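Local coordinates for aprataxin and PNK-like factor (Homo sapiens, PDB 5W7W), which acts as a histone chaperone in DNA single- and double-strand break repair, its FHA domain, the part given here, docking onto the repair proteins XRCC1 and XRCC4, at residues Ala46-Glu49 with Gln54-Ile57; Pro32-Thr37 with Phe92-Asp97. All blocks are in the same frame, centred on the assembly; numbering follows the deposited sequence.

Contact 1. Residues Ala46-Glu49 with Gln54-Ile57; sequences AILE and QLRI
A beta hairpin in one of the two sheets of the FHA beta sandwich joins A46-E49 to Q54-I57, the axes of the two short antiparallel segments approaching to 4.7 Å. E49 and R56 form the hydrogen-bonded pair: E49 N reaches R56 O at 2.9 Å and R56 N returns to E49 O at 3.0 Å. L48 and I57 make the neighbouring non-hydrogen-bonded pair, and their side chains leave by the other face of the sheet from those of E49 and R56.

On the E49/R56 face the two charged chains rise side by side, pointing the same way. CG of R56 sits between its backbone N and carbonyl carbon (chi1 49°), and from there the chain runs out straight to NE, which lifts the guanidinium to the level of the E49 carboxylate. NE gives E49 OE1 a 2.8 Å bond within a salt bridge, while NH2 adds weak bonds to OE1 and OE2. The two planes are turned 50° apart: OE1 lies near the guanidinium plane, at its edge, yet NE comes to OE1 from above the carboxylate. R56 also makes a cation-pi contact with W83. A leucine in place of R56 would probably leave the E49 carboxylate without its cationic mate and W83 without its cation-pi partner.

The L48/I57 face is buried and apolar. L48 CD2 packs against CB of I57 at 3.7 Å, with CG1 and CD1 of the isoleucine close by; I57 CD1 also meets A46 CB. L55 CD1 comes alongside, near L48 CB and the E49 backbone carbonyl, and L21 of the facing sheet touches both leucines. Back at the polar face, a water bridges E49 OE1 (2.8 Å) and Q54 O (3.0 Å).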
ATOM      1  N   ALA A  46      -4.430   2.194   6.654  1.00  9.24           N
ATOM      2  CA  ALA A  46      -3.090   2.736   6.505  1.00  8.40           C
ATOM      3  C   ALA A  46      -3.179   4.061   5.773  1.00  8.73           C
ATOM      4  O   ALA A  46      -4.195   4.378   5.158  1.00  9.69           O
ATOM      5  CB  ALA A  46      -2.181   1.758   5.754  1.00  9.39           C
ATOM      6  N   ILE A  47      -2.105   4.836   5.865  1.00  9.39           N
ATOM      7  CA  ILE A  47      -1.924   6.045   5.068  1.00  8.41           C
ATOM      8  C   ILE A  47      -0.751   5.816   4.129  1.00  8.77           C
ATOM      9  O   ILE A  47       0.330   5.412   4.570  1.00  9.52           O
ATOM     10  CB  ILE A  47      -1.659   7.270   5.958  1.00  9.74           C
ATOM     11  CG1 ILE A  47      -2.775   7.424   6.995  1.00 13.01           C
ATOM     12  CG2 ILE A  47      -1.523   8.529   5.097  1.00 12.08           C
ATOM     13  CD1 ILE A  47      -2.636   8.605   7.897  1.00 17.21           C
ATOM     14  N   LEU A  48      -0.957   6.070   2.843  1.00  8.76           N
ATOM     15  CA  LEU A  48       0.135   6.153   1.885  1.00  8.59           C
ATOM     16  C   LEU A  48       0.432   7.618   1.641  1.00  9.43           C
ATOM     17  O   LEU A  48      -0.494   8.430   1.548  1.00 12.34           O
ATOM     18  CB  LEU A  48      -0.249   5.523   0.556  1.00  9.52           C
ATOM     19  CG  LEU A  48      -0.522   4.037   0.598  1.00 11.08           C
ATOM     20  CD1 LEU A  48      -0.953   3.531  -0.757  1.00 12.55           C
ATOM     21  CD2 LEU A  48       0.683   3.278   1.048  1.00 13.71           C
ATOM     22  N   GLU A  49       1.709   7.972   1.554  1.00  8.70           N
ATOM     23  CA  GLU A  49       2.080   9.333   1.211  1.00  9.02           C
ATOM     24  C   GLU A  49       3.085   9.328   0.076  1.00  8.61           C
ATOM     25  O   GLU A  49       4.117   8.657   0.164  1.00  9.80           O
ATOM     26  CB  GLU A  49       2.693  10.069   2.392  1.00 10.02           C
ATOM     27  CG  GLU A  49       2.865  11.559   2.106  1.00 11.93           C
ATOM     28  CD  GLU A  49       4.061  12.164   2.762  1.00 17.78           C
ATOM     29  OE1 GLU A  49       5.183  11.640   2.586  1.00 15.35           O
ATOM     30  OE2 GLU A  49       3.874  13.193   3.439  1.00 23.12           O
ATOM     31  N   GLN A  54       9.110   9.784  -3.454  1.00  9.20           N
ATOM     32  CA  GLN A  54       9.076   8.591  -2.623  1.00  8.78           C
ATOM     33  C   GLN A  54       7.666   8.313  -2.151  1.00  8.44           C
ATOM     34  O   GLN A  54       6.826   9.211  -2.046  1.00  9.03           O
ATOM     35  CB  GLN A  54       9.952   8.715  -1.377  1.00  8.57           C
ATOM     36  CG  GLN A  54      11.426   8.819  -1.702  1.00 10.21           C
ATOM     37  CD  GLN A  54      12.275   8.941  -0.451  1.00  9.40           C
ATOM     38  OE1 GLN A  54      12.488  10.046   0.050  1.00 10.45           O
ATOM     39  NE2 GLN A  54      12.717   7.822   0.080  1.00 10.60           N
ATOM     40  N   LEU A  55       7.431   7.033  -1.877  1.00  8.25           N
ATOM     41  CA  LEU A  55       6.178   6.545  -1.328  1.00  8.38           C
ATOM     42  C   LEU A  55       6.463   5.904   0.022  1.00  8.38           C
ATOM     43  O   LEU A  55       7.380   5.087   0.123  1.00  8.81           O
ATOM     44  CB  LEU A  55       5.596   5.497  -2.284  1.00  8.47           C
ATOM     45  CG  LEU A  55       4.359   4.750  -1.782  1.00  8.42           C
ATOM     46  CD1 LEU A  55       3.196   5.697  -1.635  1.00 10.79           C
ATOM     47  CD2 LEU A  55       4.001   3.591  -2.726  1.00  9.99           C
ATOM     48  N   ARG A  56       5.692   6.274   1.051  1.00  8.15           N
ATOM     49  CA  ARG A  56       5.798   5.621   2.355  1.00  8.26           C
ATOM     50  C   ARG A  56       4.412   5.257   2.858  1.00  8.10           C
ATOM     51  O   ARG A  56       3.407   5.856   2.465  1.00  9.12           O
ATOM     52  CB  ARG A  56       6.570   6.475   3.381  1.00  8.45           C
ATOM     53  CG  ARG A  56       6.116   7.917   3.477  1.00  8.67           C
ATOM     54  CD  ARG A  56       6.825   8.684   4.573  1.00  9.50           C
ATOM     55  NE  ARG A  56       6.355  10.056   4.628  1.00 11.78           N
ATOM     56  CZ  ARG A  56       6.540  10.882   5.653  1.00 11.19           C
ATOM     57  NH1 ARG A  56       7.211  10.509   6.721  1.00 11.29           N
ATOM     58  NH2 ARG A  56       6.031  12.107   5.575  1.00 15.65           N
ATOM     59  N   ILE A  57       4.372   4.242   3.723  1.00  8.40           N
ATOM     60  CA  ILE A  57       3.139   3.733   4.319  1.00  8.55           C
ATOM     61  C   ILE A  57       3.244   3.827   5.833  1.00  8.34           C
ATOM     62  O   ILE A  57       4.287   3.525   6.418  1.00  9.03           O
ATOM     63  CB  ILE A  57       2.857   2.273   3.882  1.00  9.25           C
ATOM     64  CG1 ILE A  57       1.510   1.804   4.433  1.00  9.00           C
ATOM     65  CG2 ILE A  57       3.961   1.303   4.322  1.00  9.75           C
ATOM     66  CD1 ILE A  57       1.013   0.528   3.819  1.00 10.94           C
TER
HETATM   67  O   HOH W   1       6.786  10.111   0.833  1.00 12.25           O

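Contact 2. Residues Pro32-Thr37 with Phe92-Asp97; sequences PLLGIT and FSLLVD
The backbones of P32-T37 and F92-D97 stay well apart, I36 CA and L94 CA being 10.1 Å from each other at the nearest; the first is a turning loop, while the second leaves strand 91-93 and the chain turns a corner at L94. Side-chain ends span the distance. L94 sends CD1 across to the loop, where it meets I36 CD1 at 3.8 Å and L34 CD1 at 4.1 Å, three methyl groups with L94 CD1 as the shared member. Both loop side chains cross L94 obliquely, and only terminal methyls come within contact distance. I36 gets there with CG1 anti to its carbonyl carbon (chi1 -64°) and an extended chi2, which carries CD1 out to the end of its reach.

Here the long connection between strands 24-28 and 46-51 folds back against the FHA sandwich, beside the end of strand 91-93. G35 and I36 form a G1 beta bulge opposite G31, and the positive phi of G35 (76°) favours glycine there. G35 separates L34 from I36, and I36 itself belongs to the bulge. I28 touches L94 from strand 24-28, F101 backs L34 and Y99 backs I36. Across the corner, S93 OG donates to L95 O at 2.7 Å, bridging the bend from one side of L94 to the other, with OG lying 34° out of the plane of the L95 carbonyl.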
ATOM      1  N   PRO A  32     -13.901   1.937  -2.168  1.00 17.69           N
ATOM      2  CA  PRO A  32     -13.855   1.848  -3.636  1.00 18.71           C
ATOM      3  C   PRO A  32     -12.479   2.075  -4.242  1.00 17.49           C
ATOM      4  O   PRO A  32     -12.260   1.645  -5.382  1.00 19.49           O
ATOM      5  CB  PRO A  32     -14.844   2.935  -4.079  1.00 22.27           C
ATOM      6  CG  PRO A  32     -14.852   3.902  -2.964  1.00 28.03           C
ATOM      7  CD  PRO A  32     -14.731   3.068  -1.716  1.00 22.19           C
ATOM      8  N   LEU A  33     -11.544   2.719  -3.542  1.00 16.00           N
ATOM      9  CA  LEU A  33     -10.252   3.011  -4.154  1.00 15.22           C
ATOM     10  C   LEU A  33      -9.556   1.730  -4.579  1.00 16.34           C
ATOM     11  O   LEU A  33      -9.105   1.605  -5.720  1.00 14.70           O
ATOM     12  CB  LEU A  33      -9.358   3.808  -3.201  1.00 15.94           C
ATOM     13  CG  LEU A  33      -7.928   4.077  -3.695  1.00 16.88           C
ATOM     14  CD1 LEU A  33      -7.919   4.950  -4.944  1.00 22.33           C
ATOM     15  CD2 LEU A  33      -7.094   4.701  -2.590  1.00 22.41           C
ATOM     16  N   LEU A  34      -9.447   0.770  -3.669  1.00 13.22           N
ATOM     17  CA  LEU A  34      -8.820  -0.506  -3.963  1.00 11.79           C
ATOM     18  C   LEU A  34      -9.835  -1.592  -4.279  1.00 14.39           C
ATOM     19  O   LEU A  34      -9.439  -2.696  -4.666  1.00 14.49           O
ATOM     20  CB  LEU A  34      -7.944  -0.949  -2.777  1.00 14.03           C
ATOM     21  CG  LEU A  34      -6.871   0.046  -2.336  1.00 13.11           C
ATOM     22  CD1 LEU A  34      -6.064  -0.479  -1.160  1.00 15.16           C
ATOM     23  CD2 LEU A  34      -5.961   0.370  -3.485  1.00 16.33           C
ATOM     24  N   GLY A  35     -11.125  -1.300  -4.128  1.00 13.92           N
ATOM     25  CA  GLY A  35     -12.148  -2.287  -4.415  1.00 16.80           C
ATOM     26  C   GLY A  35     -12.290  -3.354  -3.363  1.00 15.56           C
ATOM     27  O   GLY A  35     -12.627  -4.496  -3.679  1.00 23.52           O
ATOM     28  N   ILE A  36     -12.039  -3.016  -2.108  1.00 15.64           N
ATOM     29  CA  ILE A  36     -12.045  -3.975  -1.018  1.00 14.37           C
ATOM     30  C   ILE A  36     -13.336  -3.804  -0.224  1.00 12.54           C
ATOM     31  O   ILE A  36     -13.644  -2.702   0.242  1.00 14.84           O
ATOM     32  CB  ILE A  36     -10.821  -3.771  -0.113  1.00 13.00           C
ATOM     33  CG1 ILE A  36      -9.539  -4.049  -0.898  1.00 15.25           C
ATOM     34  CG2 ILE A  36     -10.920  -4.643   1.128  1.00 14.82           C
ATOM     35  CD1 ILE A  36      -8.283  -3.681  -0.136  1.00 13.85           C
ATOM     36  N   THR A  37     -14.106  -4.882  -0.085  0.77 16.34           N
ATOM     37  CA  THR A  37     -15.262  -4.927   0.809  0.77 16.33           C
ATOM     38  C   THR A  37     -15.002  -6.139   1.685  0.77 17.36           C
ATOM     39  O   THR A  37     -15.124  -7.280   1.231  0.77 18.34           O
ATOM     40  CB  THR A  37     -16.584  -5.068   0.048  0.77 20.08           C
ATOM     41  OG1 THR A  37     -16.763  -3.946  -0.823  0.77 22.54           O
ATOM     42  CG2 THR A  37     -17.773  -5.133   1.018  0.77 21.50           C
ATOM     43  N   PHE A  92       3.503  -4.359  -0.392  1.00  8.57           N
ATOM     44  CA  PHE A  92       2.887  -4.289   0.927  1.00  9.34           C
ATOM     45  C   PHE A  92       1.538  -4.983   0.839  1.00  8.56           C
ATOM     46  O   PHE A  92       1.020  -5.228  -0.251  1.00  8.64           O
ATOM     47  CB  PHE A  92       2.702  -2.844   1.417  1.00 10.05           C
ATOM     48  CG  PHE A  92       1.540  -2.140   0.800  1.00  9.65           C
ATOM     49  CD1 PHE A  92       1.677  -1.472  -0.406  1.00 10.44           C
ATOM     50  CD2 PHE A  92       0.303  -2.140   1.411  1.00 11.14           C
ATOM     51  CE1 PHE A  92       0.597  -0.837  -0.981  1.00 12.00           C
ATOM     52  CE2 PHE A  92      -0.768  -1.506   0.838  1.00 11.82           C
ATOM     53  CZ  PHE A  92      -0.618  -0.849  -0.359  1.00 10.51           C
ATOM     54  N   SER A  93       0.955  -5.302   1.988  1.00  8.71           N
ATOM     55  CA  SER A  93      -0.362  -5.911   1.978  1.00  8.43           C
ATOM     56  C   SER A  93      -1.170  -5.475   3.185  1.00  9.22           C
ATOM     57  O   SER A  93      -0.637  -5.059   4.223  1.00  8.81           O
ATOM     58  CB  SER A  93      -0.275  -7.432   1.922  1.00  9.49           C
ATOM     59  OG  SER A  93       0.303  -7.966   3.098  1.00  9.83           O
ATOM     60  N   LEU A  94      -2.483  -5.602   3.032  1.00  7.90           N
ATOM     61  CA  LEU A  94      -3.409  -5.233   4.092  1.00  9.11           C
ATOM     62  C   LEU A  94      -3.873  -6.427   4.918  1.00 10.67           C
ATOM     63  O   LEU A  94      -4.379  -6.236   6.028  1.00 10.52           O
ATOM     64  CB  LEU A  94      -4.618  -4.485   3.522  1.00 10.10           C
ATOM     65  CG  LEU A  94      -4.281  -3.211   2.753  1.00 11.16           C
ATOM     66  CD1 LEU A  94      -5.584  -2.539   2.328  1.00 18.70           C
ATOM     67  CD2 LEU A  94      -3.455  -2.268   3.567  1.00 15.32           C
ATOM     68  N   LEU A  95      -3.729  -7.646   4.410  1.00  8.90           N
ATOM     69  CA  LEU A  95      -3.840  -8.872   5.195  1.00  9.71           C
ATOM     70  C   LEU A  95      -2.582  -9.678   4.909  1.00  8.82           C
ATOM     71  O   LEU A  95      -1.847  -9.412   3.955  1.00  9.50           O
ATOM     72  CB  LEU A  95      -5.091  -9.698   4.858  1.00  9.39           C
ATOM     73  CG  LEU A  95      -6.422  -9.030   5.170  1.00  9.77           C
ATOM     74  CD1 LEU A  95      -7.539  -9.904   4.655  1.00 11.86           C
ATOM     75  CD2 LEU A  95      -6.589  -8.796   6.670  1.00 10.66           C
ATOM     76  N   VAL A  96      -2.309 -10.685   5.731  1.00  8.95           N
ATOM     77  CA  VAL A  96      -1.033 -11.380   5.606  1.00 10.45           C
ATOM     78  C   VAL A  96      -0.882 -12.016   4.235  1.00 10.43           C
ATOM     79  O   VAL A  96       0.237 -12.111   3.721  1.00 12.77           O
ATOM     80  CB  VAL A  96      -0.854 -12.402   6.753  1.00 10.97           C
ATOM     81  CG1 VAL A  96      -1.890 -13.502   6.674  1.00 11.80           C
ATOM     82  CG2 VAL A  96       0.555 -12.991   6.722  1.00 12.83           C
ATOM     83  N   ASP A  97      -1.981 -12.483   3.643  1.00 10.50           N
ATOM     84  CA  ASP A  97      -1.941 -13.278   2.419  1.00 11.26           C
ATOM     85  C   ASP A  97      -2.972 -12.820   1.399  1.00 13.88           C
ATOM     86  O   ASP A  97      -3.332 -13.589   0.505  1.00 15.96           O
ATOM     87  CB  ASP A  97      -2.131 -14.763   2.722  1.00 14.57           C
ATOM     88  CG  ASP A  97      -3.432 -15.055   3.425  1.00 15.10           C
ATOM     89  OD1 ASP A  97      -4.235 -14.132   3.676  1.00 14.42           O
ATOM     90  OD2 ASP A  97      -3.657 -16.246   3.761  1.00 21.06           O
TER

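Overall arrangement
Contact 1 lies within one sheet and joins strands close in sequence, whereas contact 2 closes a much longer loop in which that hairpin is nested. Their centres are 14 Å apart, on opposite sides of the chain's centre. Contact 1 is partly buried and two-faced, combining backbone pairing in the sheet with a salt bridge on one face and apolar packing on the other; contact 2 is small, buried and wholly apolar across its segments. They still meet inside the sandwich, where I57 CD1 of contact 1 packs on F92 CD2 of 92-97 at 3.7 Å. I28 of strand 24-28 touches side chains of both, including A46, L48 and L94.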